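Local coordinates for inactive Zymogen C11 Protease (Parabacteroides distasonis, PDB 6MZO), which probably acts as a clostripain-like cysteine peptidase of clan CD that cleaves peptide bonds once activated, and is held here as an inactive zymogen, at residues T14-F19 against Y109-W114; F157-A162 against F193-I198; D161-S166 against P185-A190; Y180-P185 against I227-S232. One frame throughout, in Å; residues are numbered along the deposited sequence.

All four contacts lie on or beside one mixed central sheet, in which strands 14-19, 109-115, 155-162, 178-183 and 226-231 are successive neighbours. Interaction 1 joins the first two and closes along the chain before the others open. Interactions 2 and 3 both start from strand 155-162 and share Asp161 and Ala162; interaction 4 pairs the last two strands, alternates along the chain with interactions 2 and 3, and shares Pro185 with interaction 3. Centres of interactions 1 and 2 are about 9 Å apart, those of 1 and 3 about 16 Å. The paired strands bring the loops after 155-162 and 178-183 together at one edge of the sheet, where the active site probably lies.

Interaction 1 (T14-F19 against Y109-W114)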
loop_
_atom_site.group_PDB
_atom_site.type_symbol
_atom_site.label_atom_id
_atom_site.label_comp_id
_atom_site.label_asym_id
_atom_site.label_seq_id
_atom_site.Cartn_x
_atom_site.Cartn_y
_atom_site.Cartn_z
ATOM N N THR A 14 -18.529 0.816 5.606
ATOM C CA THR A 14 -18.443 1.860 4.611
ATOM C C THR A 14 -17.015 1.910 4.079
ATOM O O THR A 14 -16.107 1.927 4.873
ATOM C CB THR A 14 -18.790 3.244 5.225
ATOM O OG1 THR A 14 -20.198 3.306 5.457
ATOM C CG2 THR A 14 -18.394 4.389 4.364
ATOM N N VAL A 15 -16.853 1.787 2.779
ATOM C CA VAL A 15 -15.500 1.879 2.168
ATOM C C VAL A 15 -15.392 3.154 1.309
ATOM O O VAL A 15 -16.280 3.497 0.519
ATOM C CB VAL A 15 -15.265 0.640 1.274
ATOM C CG1 VAL A 15 -13.892 0.768 0.517
ATOM C CG2 VAL A 15 -15.247 -0.671 2.108
ATOM N N LEU A 16 -14.275 3.869 1.494
ATOM C CA LEU A 16 -13.883 5.027 0.701
ATOM C C LEU A 16 -12.718 4.593 -0.193
ATOM O O LEU A 16 -11.733 4.038 0.308
ATOM C CB LEU A 16 -13.428 6.204 1.612
ATOM C CG LEU A 16 -12.685 7.313 0.818
ATOM C CD1 LEU A 16 -13.707 7.991 -0.117
ATOM C CD2 LEU A 16 -12.107 8.290 1.881
ATOM N N ILE A 17 -12.919 4.806 -1.498
ATOM C CA ILE A 17 -11.802 4.634 -2.467
ATOM C C ILE A 17 -11.413 6.040 -2.916
ATOM O O ILE A 17 -12.221 6.775 -3.522
ATOM C CB ILE A 17 -12.237 3.725 -3.651
ATOM C CG1 ILE A 17 -12.839 2.390 -3.169
ATOM C CG2 ILE A 17 -10.981 3.611 -4.624
ATOM C CD1 ILE A 17 -13.122 1.377 -4.357
ATOM N N TYR A 18 -10.154 6.394 -2.621
ATOM C CA TYR A 18 -9.668 7.752 -2.798
ATOM C C TYR A 18 -8.584 7.769 -3.862
ATOM O O TYR A 18 -7.527 7.122 -3.677
ATOM C CB TYR A 18 -9.090 8.252 -1.465
ATOM C CG TYR A 18 -8.659 9.684 -1.404
ATOM C CD1 TYR A 18 -7.422 10.062 -1.883
ATOM C CD2 TYR A 18 -9.478 10.627 -0.830
ATOM C CE1 TYR A 18 -6.979 11.406 -1.825
ATOM C CE2 TYR A 18 -9.085 11.943 -0.745
ATOM C CZ TYR A 18 -7.816 12.337 -1.259
ATOM O OH TYR A 18 -7.418 13.661 -1.140
ATOM N N PHE A 19 -8.910 8.396 -5.001
ATOM C CA PHE A 19 -7.962 8.473 -6.115
ATOM C C PHE A 19 -7.246 9.790 -6.085
ATOM O O PHE A 19 -7.827 10.821 -6.447
ATOM C CB PHE A 19 -8.697 8.303 -7.458
ATOM C CG PHE A 19 -9.261 6.932 -7.704
ATOM C CD1 PHE A 19 -8.471 5.980 -8.311
ATOM C CD2 PHE A 19 -10.592 6.568 -7.362
ATOM C CE1 PHE A 19 -8.948 4.734 -8.545
ATOM C CE2 PHE A 19 -11.086 5.312 -7.601
ATOM C CZ PHE A 19 -10.265 4.349 -8.196
ATOM N N TYR A 109 -15.120 0.376 8.846
ATOM C CA TYR A 109 -14.711 1.178 7.675
ATOM C C TYR A 109 -13.540 0.513 6.941
ATOM O O TYR A 109 -12.736 -0.206 7.570
ATOM C CB TYR A 109 -14.247 2.584 8.077
ATOM C CG TYR A 109 -15.409 3.232 8.807
ATOM C CD1 TYR A 109 -16.411 3.749 8.084
ATOM C CD2 TYR A 109 -15.467 3.194 10.163
ATOM C CE1 TYR A 109 -17.581 4.319 8.692
ATOM C CE2 TYR A 109 -16.638 3.722 10.808
ATOM C CZ TYR A 109 -17.630 4.291 10.054
ATOM O OH TYR A 109 -18.753 4.821 10.694
ATOM N N GLY A 110 -13.455 0.774 5.639
ATOM C CA GLY A 110 -12.210 0.396 4.943
ATOM C C GLY A 110 -11.761 1.531 4.050
ATOM O O GLY A 110 -12.568 2.378 3.622
ATOM N N LEU A 111 -10.444 1.527 3.709
ATOM C CA LEU A 111 -9.883 2.620 2.956
ATOM C C LEU A 111 -9.044 2.025 1.800
ATOM O O LEU A 111 -8.243 1.144 2.109
ATOM C CB LEU A 111 -9.004 3.516 3.888
ATOM C CG LEU A 111 -8.421 4.705 3.116
ATOM C CD1 LEU A 111 -9.422 5.757 2.583
ATOM C CD2 LEU A 111 -7.434 5.377 4.155
ATOM N N VAL A 112 -9.308 2.489 0.576
ATOM C CA VAL A 112 -8.457 2.147 -0.616
ATOM C C VAL A 112 -7.822 3.465 -1.028
ATOM O O VAL A 112 -8.534 4.461 -1.246
ATOM C CB VAL A 112 -9.257 1.637 -1.749
ATOM C CG1 VAL A 112 -8.360 1.362 -2.954
ATOM C CG2 VAL A 112 -10.034 0.356 -1.305
ATOM N N LEU A 113 -6.486 3.496 -1.073
ATOM C CA LEU A 113 -5.771 4.753 -1.461
ATOM C C LEU A 113 -5.068 4.438 -2.725
ATOM O O LEU A 113 -4.260 3.475 -2.774
ATOM C CB LEU A 113 -4.763 5.156 -0.415
ATOM C CG LEU A 113 -5.304 5.519 0.934
ATOM C CD1 LEU A 113 -4.087 5.936 1.860
ATOM C CD2 LEU A 113 -6.300 6.615 0.738
ATOM N N TRP A 114 -5.427 5.116 -3.779
ATOM C CA TRP A 114 -4.850 4.858 -5.069
ATOM C C TRP A 114 -3.899 5.992 -5.405
ATOM O O TRP A 114 -4.317 7.180 -5.402
ATOM C CB TRP A 114 -5.955 4.807 -6.143
ATOM C CG TRP A 114 -5.519 4.378 -7.520
ATOM C CD1 TRP A 114 -5.605 3.116 -8.059
ATOM C CD2 TRP A 114 -4.968 5.208 -8.547
ATOM N NE1 TRP A 114 -5.125 3.123 -9.334
ATOM C CE2 TRP A 114 -4.725 4.386 -9.654
ATOM C CE3 TRP A 114 -4.637 6.544 -8.611
ATOM C CZ2 TRP A 114 -4.170 4.874 -10.823
ATOM C CZ3 TRP A 114 -4.090 7.041 -9.790
ATOM C CH2 TRP A 114 -3.867 6.201 -10.864
#
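Phe19 keeps its CG beside its own backbone N (chi1 -68°), whereas Trp114 swings its CG round to the carbonyl side (chi1 -173°), and the two settings bring the CD1-CE1 side of the phenyl ring against the indole. Phe19 CD1 lies over one face of the indole, toward its rim, at 3.5 Å from Trp114 CG; the phenyl lies oblique, at 49° to the five-membered ring. Trp114 NE1 is taken by Asn191 O. On the same face of the sheet, Ile17 and Val112 run side by side, with Ile17 CG2 at 3.8 Å from Val112 CG1, and helix 26-43 packs over Ile17 and Phe19. The backbones are parallel neighbours near the middle of the sheet of an alpha-beta-alpha sandwich, the caspase-like fold of clan CD peptidases. Five hydrogen bonds join them, from Gly110 N to Thr14 O at 3.0 Å through to Trp114 N to Tyr18 O at 2.9 Å. On the face turned to helix 90-103, Leu16 and Leu111 point the same way and meet through Leu16 CD2 and Leu111 CD1 at 3.8 Å. Tyr18 CB touches Leu113 CD2, while the phenol runs on to Ser87 O. At the start of the strands Tyr109 lays CD1 3.8 Å from Thr14 CB; its hydroxyl pairs with Ala106 N, and Thr14 OG1 with Tyr104 O and Asn49 ND2.

Interaction 2 (F157-A162 against F193-I198)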
loop_
_atom_site.group_PDB
_atom_site.type_symbol
_atom_site.label_atom_id
_atom_site.label_comp_id
_atom_site.label_asym_id
_atom_site.label_seq_id
_atom_site.Cartn_x
_atom_site.Cartn_y
_atom_site.Cartn_z
ATOM N N PHE A 157 -9.302 -2.445 7.087
ATOM C CA PHE A 157 -8.151 -2.604 6.209
ATOM C C PHE A 157 -7.791 -1.295 5.530
ATOM O O PHE A 157 -8.657 -0.402 5.368
ATOM C CB PHE A 157 -8.418 -3.673 5.109
ATOM C CG PHE A 157 -9.521 -3.279 4.111
ATOM C CD1 PHE A 157 -9.262 -2.547 2.974
ATOM C CD2 PHE A 157 -10.880 -3.637 4.328
ATOM C CE1 PHE A 157 -10.251 -2.165 2.081
ATOM C CE2 PHE A 157 -11.886 -3.230 3.394
ATOM C CZ PHE A 157 -11.588 -2.514 2.289
ATOM N N ILE A 158 -6.492 -1.178 5.166
ATOM C CA ILE A 158 -6.137 -0.147 4.186
ATOM C C ILE A 158 -5.532 -0.900 3.028
ATOM O O ILE A 158 -4.617 -1.741 3.241
ATOM C CB ILE A 158 -5.112 0.914 4.702
ATOM C CG1 ILE A 158 -5.700 1.712 5.880
ATOM C CG2 ILE A 158 -4.691 1.816 3.531
ATOM C CD1 ILE A 158 -4.605 2.563 6.684
ATOM N N LEU A 159 -6.074 -0.655 1.835
ATOM C CA LEU A 159 -5.552 -1.255 0.590
ATOM C C LEU A 159 -4.764 -0.169 -0.121
ATOM O O LEU A 159 -5.328 0.848 -0.519
ATOM C CB LEU A 159 -6.723 -1.755 -0.254
ATOM C CG LEU A 159 -6.418 -2.541 -1.540
ATOM C CD1 LEU A 159 -7.760 -3.058 -2.147
ATOM C CD2 LEU A 159 -5.757 -1.739 -2.604
ATOM N N PHE A 160 -3.441 -0.383 -0.216
ATOM C CA PHE A 160 -2.607 0.605 -0.942
ATOM C C PHE A 160 -2.493 0.194 -2.393
ATOM O O PHE A 160 -1.748 -0.744 -2.720
ATOM C CB PHE A 160 -1.212 0.673 -0.304
ATOM C CG PHE A 160 -1.174 1.348 1.041
ATOM C CD1 PHE A 160 -1.360 2.724 1.140
ATOM C CD2 PHE A 160 -0.904 0.602 2.194
ATOM C CE1 PHE A 160 -1.300 3.352 2.360
ATOM C CE2 PHE A 160 -0.831 1.267 3.455
ATOM C CZ PHE A 160 -1.028 2.627 3.496
ATOM N N ASP A 161 -3.217 0.858 -3.274
ATOM C CA ASP A 161 -3.076 0.586 -4.693
ATOM C C ASP A 161 -2.031 1.563 -5.188
ATOM O O ASP A 161 -2.327 2.637 -5.707
ATOM C CB ASP A 161 -4.477 0.705 -5.403
ATOM C CG ASP A 161 -4.419 0.175 -6.836
ATOM O OD1 ASP A 161 -3.314 0.097 -7.446
ATOM O OD2 ASP A 161 -5.466 -0.044 -7.421
ATOM N N ALA A 162 -0.758 1.155 -4.985
ATOM C CA ALA A 162 0.372 2.090 -5.049
ATOM C C ALA A 162 1.630 1.226 -5.115
ATOM O O ALA A 162 1.563 0.033 -4.861
ATOM C CB ALA A 162 0.416 3.014 -3.801
ATOM N N PHE A 193 -5.342 -2.561 -8.888
ATOM C CA PHE A 193 -6.038 -3.755 -8.415
ATOM C C PHE A 193 -7.210 -4.149 -9.330
ATOM O O PHE A 193 -7.767 -3.318 -10.079
ATOM C CB PHE A 193 -6.561 -3.581 -6.975
ATOM C CG PHE A 193 -5.568 -3.897 -5.930
ATOM C CD1 PHE A 193 -4.406 -3.175 -5.834
ATOM C CD2 PHE A 193 -5.821 -4.964 -5.035
ATOM C CE1 PHE A 193 -3.460 -3.487 -4.782
ATOM C CE2 PHE A 193 -4.901 -5.289 -4.039
ATOM C CZ PHE A 193 -3.741 -4.529 -3.893
ATOM N N PRO A 194 -7.601 -5.433 -9.286
ATOM C CA PRO A 194 -8.705 -5.904 -10.148
ATOM C C PRO A 194 -10.029 -5.627 -9.456
ATOM O O PRO A 194 -10.665 -6.519 -8.861
ATOM C CB PRO A 194 -8.411 -7.405 -10.276
ATOM C CG PRO A 194 -7.778 -7.775 -8.916
ATOM C CD PRO A 194 -6.829 -6.546 -8.679
ATOM N N TYR A 195 -10.404 -4.350 -9.468
ATOM C CA TYR A 195 -11.598 -3.978 -8.705
ATOM C C TYR A 195 -12.756 -4.785 -9.189
ATOM O O TYR A 195 -13.710 -5.050 -8.421
ATOM C CB TYR A 195 -11.905 -2.441 -8.818
ATOM C CG TYR A 195 -10.812 -1.670 -8.099
ATOM C CD1 TYR A 195 -10.796 -1.651 -6.706
ATOM C CD2 TYR A 195 -9.746 -1.124 -8.784
ATOM C CE1 TYR A 195 -9.761 -1.004 -5.997
ATOM C CE2 TYR A 195 -8.684 -0.472 -8.091
ATOM C CZ TYR A 195 -8.710 -0.451 -6.686
ATOM O OH TYR A 195 -7.686 0.122 -6.016
ATOM N N GLN A 196 -12.746 -5.210 -10.468
ATOM C CA GLN A 196 -13.954 -5.900 -10.950
ATOM C C GLN A 196 -14.176 -7.279 -10.308
ATOM O O GLN A 196 -15.285 -7.853 -10.488
ATOM C CB GLN A 196 -13.859 -6.036 -12.481
ATOM C CG GLN A 196 -12.796 -7.065 -12.962
ATOM C CD GLN A 196 -11.348 -6.599 -12.913
ATOM O OE1 GLN A 196 -10.992 -5.462 -12.570
ATOM N NE2 GLN A 196 -10.452 -7.533 -13.304
ATOM N N THR A 197 -13.221 -7.756 -9.510
ATOM C CA THR A 197 -13.403 -9.052 -8.874
ATOM C C THR A 197 -13.351 -8.960 -7.350
ATOM O O THR A 197 -13.597 -9.980 -6.685
ATOM C CB THR A 197 -12.332 -10.120 -9.299
ATOM O OG1 THR A 197 -10.996 -9.704 -8.962
ATOM C CG2 THR A 197 -12.416 -10.423 -10.771
ATOM N N ILE A 198 -12.969 -7.831 -6.767
ATOM C CA ILE A 198 -12.780 -7.787 -5.287
ATOM C C ILE A 198 -13.861 -7.003 -4.508
ATOM O O ILE A 198 -13.732 -6.810 -3.274
ATOM C CB ILE A 198 -11.447 -7.170 -4.865
ATOM C CG1 ILE A 198 -11.262 -5.795 -5.507
ATOM C CG2 ILE A 198 -10.293 -8.147 -5.430
ATOM C CD1 ILE A 198 -10.049 -4.967 -4.813
#
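Phe193 begins the second segment with a double hold on strand 157-162. Its backbone N donates to Asp161 OD2 at 2.9 Å, an almost straight bond (177°) that reaches the oxygen from above the carboxylate plane, 46° out of it. Its ring then passes back along the strand, where Leu159 CD2 sits over the centre of one face, 3.6 Å from the Phe193 ring centroid, in a CH-pi contact. Asp161 CG comes within 3.5 Å of Phe193 CD1, with Asp161 OD1 at the ring edge, and Ile188 and Phe216 also touch the ring. Pro194 turns the chain through an inverse gamma turn, closed by a weak bond from Tyr195 N to Phe193 O. Tyr195 then brings its phenol back to the strand: its OH donates to Asp161 OD2 at 2.6 Å on the anti lone pair, and the oxygen lies near the plane of the Tyr195 ring, at its edge. OD2 therefore accepts two hydrogen bonds, while OD1 is bound by His116 NE2, so the buried carboxylate is held at both oxygens. At the end of the first turn of a weakly bonded helix, Ile198 meets Leu159 tip to tip, Ile198 CD1 being 4.0 Å from Leu159 CD1. An aspartate near the C-terminal end of a central strand, bonded to His116 and followed by Ala162-Cys163, is consistent with the His and Asp-Ala-Cys elements that line the active site of clan CD cysteine peptidases.

Interaction 3 (D161-S166 against P185-A190)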
loop_
_atom_site.group_PDB
_atom_site.type_symbol
_atom_site.label_atom_id
_atom_site.label_comp_id
_atom_site.label_asym_id
_atom_site.label_seq_id
_atom_site.Cartn_x
_atom_site.Cartn_y
_atom_site.Cartn_z
ATOM N N ASP A 161 -3.217 0.858 -3.274
ATOM C CA ASP A 161 -3.076 0.586 -4.693
ATOM C C ASP A 161 -2.031 1.563 -5.188
ATOM O O ASP A 161 -2.327 2.637 -5.707
ATOM C CB ASP A 161 -4.477 0.705 -5.403
ATOM C CG ASP A 161 -4.419 0.175 -6.836
ATOM O OD1 ASP A 161 -3.314 0.097 -7.446
ATOM O OD2 ASP A 161 -5.466 -0.044 -7.421
ATOM N N ALA A 162 -0.758 1.155 -4.985
ATOM C CA ALA A 162 0.372 2.090 -5.049
ATOM C C ALA A 162 1.630 1.226 -5.115
ATOM O O ALA A 162 1.563 0.033 -4.861
ATOM C CB ALA A 162 0.416 3.014 -3.801
ATOM N N CYS A 163 2.712 1.853 -5.522
ATOM C CA CYS A 163 3.964 1.102 -5.503
ATOM C C CYS A 163 4.641 1.059 -4.154
ATOM O O CYS A 163 4.713 2.050 -3.404
ATOM C CB CYS A 163 4.956 1.684 -6.529
ATOM S SG CYS A 163 4.277 1.760 -8.205
ATOM N N TYR A 164 5.255 -0.113 -3.911
ATOM C CA TYR A 164 6.225 -0.353 -2.845
ATOM C C TYR A 164 5.684 -0.226 -1.434
ATOM O O TYR A 164 6.461 -0.072 -0.495
ATOM C CB TYR A 164 7.431 0.576 -3.016
ATOM C CG TYR A 164 8.105 0.454 -4.353
ATOM C CD1 TYR A 164 8.593 -0.793 -4.806
ATOM C CD2 TYR A 164 8.233 1.541 -5.181
ATOM C CE1 TYR A 164 9.233 -0.871 -6.008
ATOM C CE2 TYR A 164 8.899 1.476 -6.413
ATOM C CZ TYR A 164 9.390 0.246 -6.839
ATOM O OH TYR A 164 10.036 0.137 -8.038
ATOM N N MET A 165 4.372 -0.342 -1.255
ATOM C CA MET A 165 3.869 -0.039 0.073
ATOM C C MET A 165 3.944 -1.177 1.008
ATOM O O MET A 165 3.826 -1.008 2.214
ATOM C CB MET A 165 2.386 0.497 0.015
ATOM C CG MET A 165 2.299 1.823 -0.725
ATOM S SD MET A 165 3.255 3.199 -0.029
ATOM C CE MET A 165 2.153 3.645 1.364
ATOM N N SER A 166 4.069 -2.409 0.491
ATOM C CA SER A 166 4.287 -3.550 1.403
ATOM C C SER A 166 5.734 -3.586 1.799
ATOM O O SER A 166 6.552 -4.314 1.177
ATOM C CB SER A 166 3.945 -4.906 0.721
ATOM O OG SER A 166 2.526 -5.009 0.621
ATOM N N PRO A 185 4.909 -5.248 -2.504
ATOM C CA PRO A 185 6.308 -4.826 -2.261
ATOM C C PRO A 185 6.992 -4.307 -3.476
ATOM O O PRO A 185 8.092 -3.779 -3.315
ATOM C CB PRO A 185 7.004 -6.075 -1.749
ATOM C CG PRO A 185 6.134 -7.244 -2.306
ATOM C CD PRO A 185 4.702 -6.726 -2.369
ATOM N N THR A 186 6.406 -4.473 -4.648
ATOM C CA THR A 186 7.050 -4.002 -5.894
ATOM C C THR A 186 6.156 -2.995 -6.568
ATOM O O THR A 186 5.357 -2.363 -5.826
ATOM C CB THR A 186 7.454 -5.167 -6.865
ATOM O OG1 THR A 186 6.293 -5.879 -7.344
ATOM C CG2 THR A 186 8.364 -6.072 -6.080
ATOM N N GLU A 187 6.252 -2.787 -7.883
ATOM C CA GLU A 187 5.385 -1.805 -8.559
ATOM C C GLU A 187 4.068 -2.457 -8.922
ATOM O O GLU A 187 3.982 -3.663 -9.163
ATOM C CB GLU A 187 6.086 -1.215 -9.793
ATOM C CG GLU A 187 7.235 -0.375 -9.372
ATOM C CD GLU A 187 7.850 0.461 -10.500
ATOM O OE1 GLU A 187 7.254 0.588 -11.586
ATOM O OE2 GLU A 187 8.923 0.998 -10.243
ATOM N N ILE A 188 3.003 -1.639 -8.877
ATOM C CA ILE A 188 1.759 -2.003 -9.469
ATOM C C ILE A 188 1.584 -0.984 -10.541
ATOM O O ILE A 188 1.611 0.229 -10.271
ATOM C CB ILE A 188 0.606 -1.869 -8.546
ATOM C CG1 ILE A 188 0.846 -2.695 -7.302
ATOM C CG2 ILE A 188 -0.658 -2.281 -9.264
ATOM C CD1 ILE A 188 -0.288 -2.543 -6.223
ATOM N N LEU A 189 1.449 -1.452 -11.752
ATOM C CA LEU A 189 1.362 -0.460 -12.800
ATOM C C LEU A 189 -0.059 -0.476 -13.361
ATOM O O LEU A 189 -1.031 -0.900 -12.678
ATOM C CB LEU A 189 2.447 -0.696 -13.878
ATOM C CG LEU A 189 3.927 -0.624 -13.423
ATOM C CD1 LEU A 189 4.887 -0.853 -14.591
ATOM C CD2 LEU A 189 4.282 0.676 -12.689
ATOM N N ALA A 190 -0.177 0.032 -14.579
ATOM C CA ALA A 190 -1.442 0.103 -15.288
ATOM C C ALA A 190 -2.588 0.505 -14.365
ATOM O O ALA A 190 -2.470 1.416 -13.541
ATOM C CB ALA A 190 -1.743 -1.230 -15.949
#
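Tyr164 and Glu187 lie side by side and point the same way, with the phenol ring and the carboxylate planes nearly perpendicular, 84° apart. Tyr164 OH gives a short but weak hydrogen bond to Glu187 OE2 at 2.6 Å; its stronger polar partner is Tyr267 N, and Glu187 OE1 is occupied by Ala314 N, so both polar ends are tied into neighbouring loops. Pro185 O approaches the same ring in plane at its edge, 3.4 Å from Tyr164 CD1. Tyr164 N donates to Thr186 O at 3.0 Å from above the carbonyl plane, which ties down the backbone that carries the ring. Cys163 sets its SG beside its own backbone N (chi1 -55°), which points the sulfur across to the facing loop; Ile188 N makes a weak bond to Cys163 SG at 3.7 Å, and Glu187 CB lies beside the sulfur. The Ile188 side chain crosses that of Asp161 at about a right angle, while its CD1 end packs on Ala162 O at 3.5 Å. Farther on, Ser166 CB abuts Pro185 N at 3.4 Å, with the serine hydroxyl turned to Ser228 OG. Two loops leaving the ends of adjacent parallel strands are thereby laid against each other, with the cysteine sulfur facing the second loop. Following Asp161-Ala162 near the end of strand 155-162, with His116 bound to Asp161, Cys163 probably occupies the nucleophile position of a clan CD active site.

Interaction 4 (Y180-P185 against I227-S232); sequences YIIGSP and ISVMKS
Tyr180 and Lys231 lie side by side at one end of an antiparallel strand pair, one of the two places where the parallel core of the caspase-like sheet gives way to a reversed strand. Of the residues here Tyr180 has the most surface buried by the contact: its ring runs along the lysine's carbon chain, with Tyr180 CE1 3.6 Å from Lys231 CG and Tyr180 OH 3.9 Å from Lys231 CE. Lys231 then bends at its last torsion (chi4 -81°), and NZ forms salt bridges with Asp233 and Glu234. Ile181, next along, forms a hydrogen-bonded pair with Met230: Ile181 N donates to Met230 O at 3.0 Å, and Met230 N to Ile181 O at 2.9 Å. Its side chain turns to the face shared with Met230 and packs on Ile158 and Phe160 of strand 155-162. Gly183 and Ser228 repeat the two-way pairing, while Ser228 OG turns to Gly330 O. Ile227 closes the other end. Its CB points away from strand 180-183, but the chain folds back at chi2 (71°), bringing Ile227 CD1 to 3.2 Å from Gly183 O.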
loop_
_atom_site.group_PDB
_atom_site.type_symbol
_atom_site.label_atom_id
_atom_site.label_comp_id
_atom_site.label_asym_id
_atom_site.label_seq_id
_atom_site.Cartn_x
_atom_site.Cartn_y
_atom_site.Cartn_z
ATOM N N TYR A 180 -5.507 -4.650 9.053
ATOM C CA TYR A 180 -4.768 -5.301 7.998
ATOM C C TYR A 180 -4.319 -4.275 6.968
ATOM O O TYR A 180 -4.997 -3.340 6.729
ATOM C CB TYR A 180 -5.650 -6.341 7.277
ATOM C CG TYR A 180 -6.005 -7.476 8.165
ATOM C CD1 TYR A 180 -5.165 -8.518 8.318
ATOM C CD2 TYR A 180 -7.146 -7.457 8.894
ATOM C CE1 TYR A 180 -5.464 -9.541 9.177
ATOM C CE2 TYR A 180 -7.457 -8.467 9.759
ATOM C CZ TYR A 180 -6.611 -9.505 9.903
ATOM O OH TYR A 180 -6.922 -10.507 10.768
ATOM N N ILE A 181 -3.173 -4.527 6.366
ATOM C CA ILE A 181 -2.650 -3.694 5.317
ATOM C C ILE A 181 -2.454 -4.591 4.096
ATOM O O ILE A 181 -1.874 -5.594 4.190
ATOM C CB ILE A 181 -1.276 -3.098 5.680
ATOM C CG1 ILE A 181 -1.350 -2.247 6.931
ATOM C CG2 ILE A 181 -0.743 -2.264 4.556
ATOM C CD1 ILE A 181 -2.211 -1.059 6.767
ATOM N N ILE A 182 -2.936 -4.153 2.954
ATOM C CA ILE A 182 -2.827 -4.892 1.716
ATOM C C ILE A 182 -2.008 -4.071 0.737
ATOM O O ILE A 182 -2.315 -2.945 0.552
ATOM C CB ILE A 182 -4.218 -5.142 1.093
ATOM C CG1 ILE A 182 -5.120 -5.834 2.087
ATOM C CG2 ILE A 182 -4.120 -6.010 -0.136
ATOM C CD1 ILE A 182 -6.554 -5.906 1.665
ATOM N N GLY A 183 -1.000 -4.658 0.105
ATOM C CA GLY A 183 -0.200 -3.860 -0.823
ATOM C C GLY A 183 0.771 -4.718 -1.584
ATOM O O GLY A 183 0.740 -5.952 -1.457
ATOM N N SER A 184 1.579 -4.050 -2.387
ATOM C CA SER A 184 2.640 -4.756 -3.146
ATOM C C SER A 184 3.969 -4.312 -2.668
ATOM O O SER A 184 4.203 -3.104 -2.469
ATOM C CB SER A 184 2.521 -4.473 -4.649
ATOM O OG SER A 184 3.616 -5.055 -5.400
ATOM N N PRO A 185 4.909 -5.248 -2.504
ATOM C CA PRO A 185 6.308 -4.826 -2.261
ATOM C C PRO A 185 6.992 -4.307 -3.476
ATOM O O PRO A 185 8.092 -3.779 -3.315
ATOM C CB PRO A 185 7.004 -6.075 -1.749
ATOM C CG PRO A 185 6.134 -7.244 -2.306
ATOM C CD PRO A 185 4.702 -6.726 -2.369
ATOM N N ILE A 227 1.980 -9.460 -4.273
ATOM C CA ILE A 227 0.974 -8.943 -3.325
ATOM C C ILE A 227 1.271 -9.543 -1.954
ATOM O O ILE A 227 1.882 -10.631 -1.837
ATOM C CB ILE A 227 -0.466 -9.306 -3.810
ATOM C CG1 ILE A 227 -1.547 -8.520 -3.029
ATOM C CG2 ILE A 227 -0.635 -10.824 -3.825
ATOM C CD1 ILE A 227 -1.460 -7.092 -3.484
ATOM N N SER A 228 0.925 -8.806 -0.914
ATOM C CA SER A 228 0.951 -9.330 0.453
ATOM C C SER A 228 -0.014 -8.642 1.343
ATOM O O SER A 228 -0.520 -7.534 1.024
ATOM C CB SER A 228 2.343 -9.214 1.060
ATOM O OG SER A 228 2.804 -7.869 1.036
ATOM N N VAL A 229 -0.341 -9.364 2.405
ATOM C CA VAL A 229 -1.275 -8.863 3.396
ATOM C C VAL A 229 -0.653 -8.956 4.788
ATOM O O VAL A 229 -0.215 -10.065 5.196
ATOM C CB VAL A 229 -2.545 -9.722 3.432
ATOM C CG1 VAL A 229 -3.510 -9.152 4.468
ATOM C CG2 VAL A 229 -3.255 -9.718 2.123
ATOM N N MET A 230 -0.636 -7.850 5.516
ATOM C CA MET A 230 0.018 -7.827 6.835
ATOM C C MET A 230 -1.031 -7.679 7.912
ATOM O O MET A 230 -2.001 -6.889 7.784
ATOM C CB MET A 230 1.064 -6.680 6.915
ATOM C CG MET A 230 2.449 -7.015 6.388
ATOM S SD MET A 230 2.465 -7.566 4.688
ATOM C CE MET A 230 1.886 -6.048 3.896
ATOM N N LYS A 231 -0.846 -8.449 9.005
ATOM C CA LYS A 231 -1.751 -8.422 10.142
ATOM C C LYS A 231 -1.151 -7.471 11.201
ATOM O O LYS A 231 -0.140 -7.778 11.876
ATOM C CB LYS A 231 -1.944 -9.870 10.717
ATOM C CG LYS A 231 -3.015 -9.964 11.838
ATOM C CD LYS A 231 -3.227 -11.470 12.093
ATOM C CE LYS A 231 -4.186 -11.684 13.258
ATOM N NZ LYS A 231 -3.400 -11.531 14.486
ATOM N N SER A 232 -1.777 -6.299 11.361
ATOM C CA SER A 232 -1.136 -5.235 12.125
ATOM C C SER A 232 -0.844 -5.561 13.575
ATOM O O SER A 232 0.199 -5.093 14.118
ATOM C CB SER A 232 -1.979 -3.929 12.054
ATOM O OG SER A 232 -2.081 -3.512 10.704
#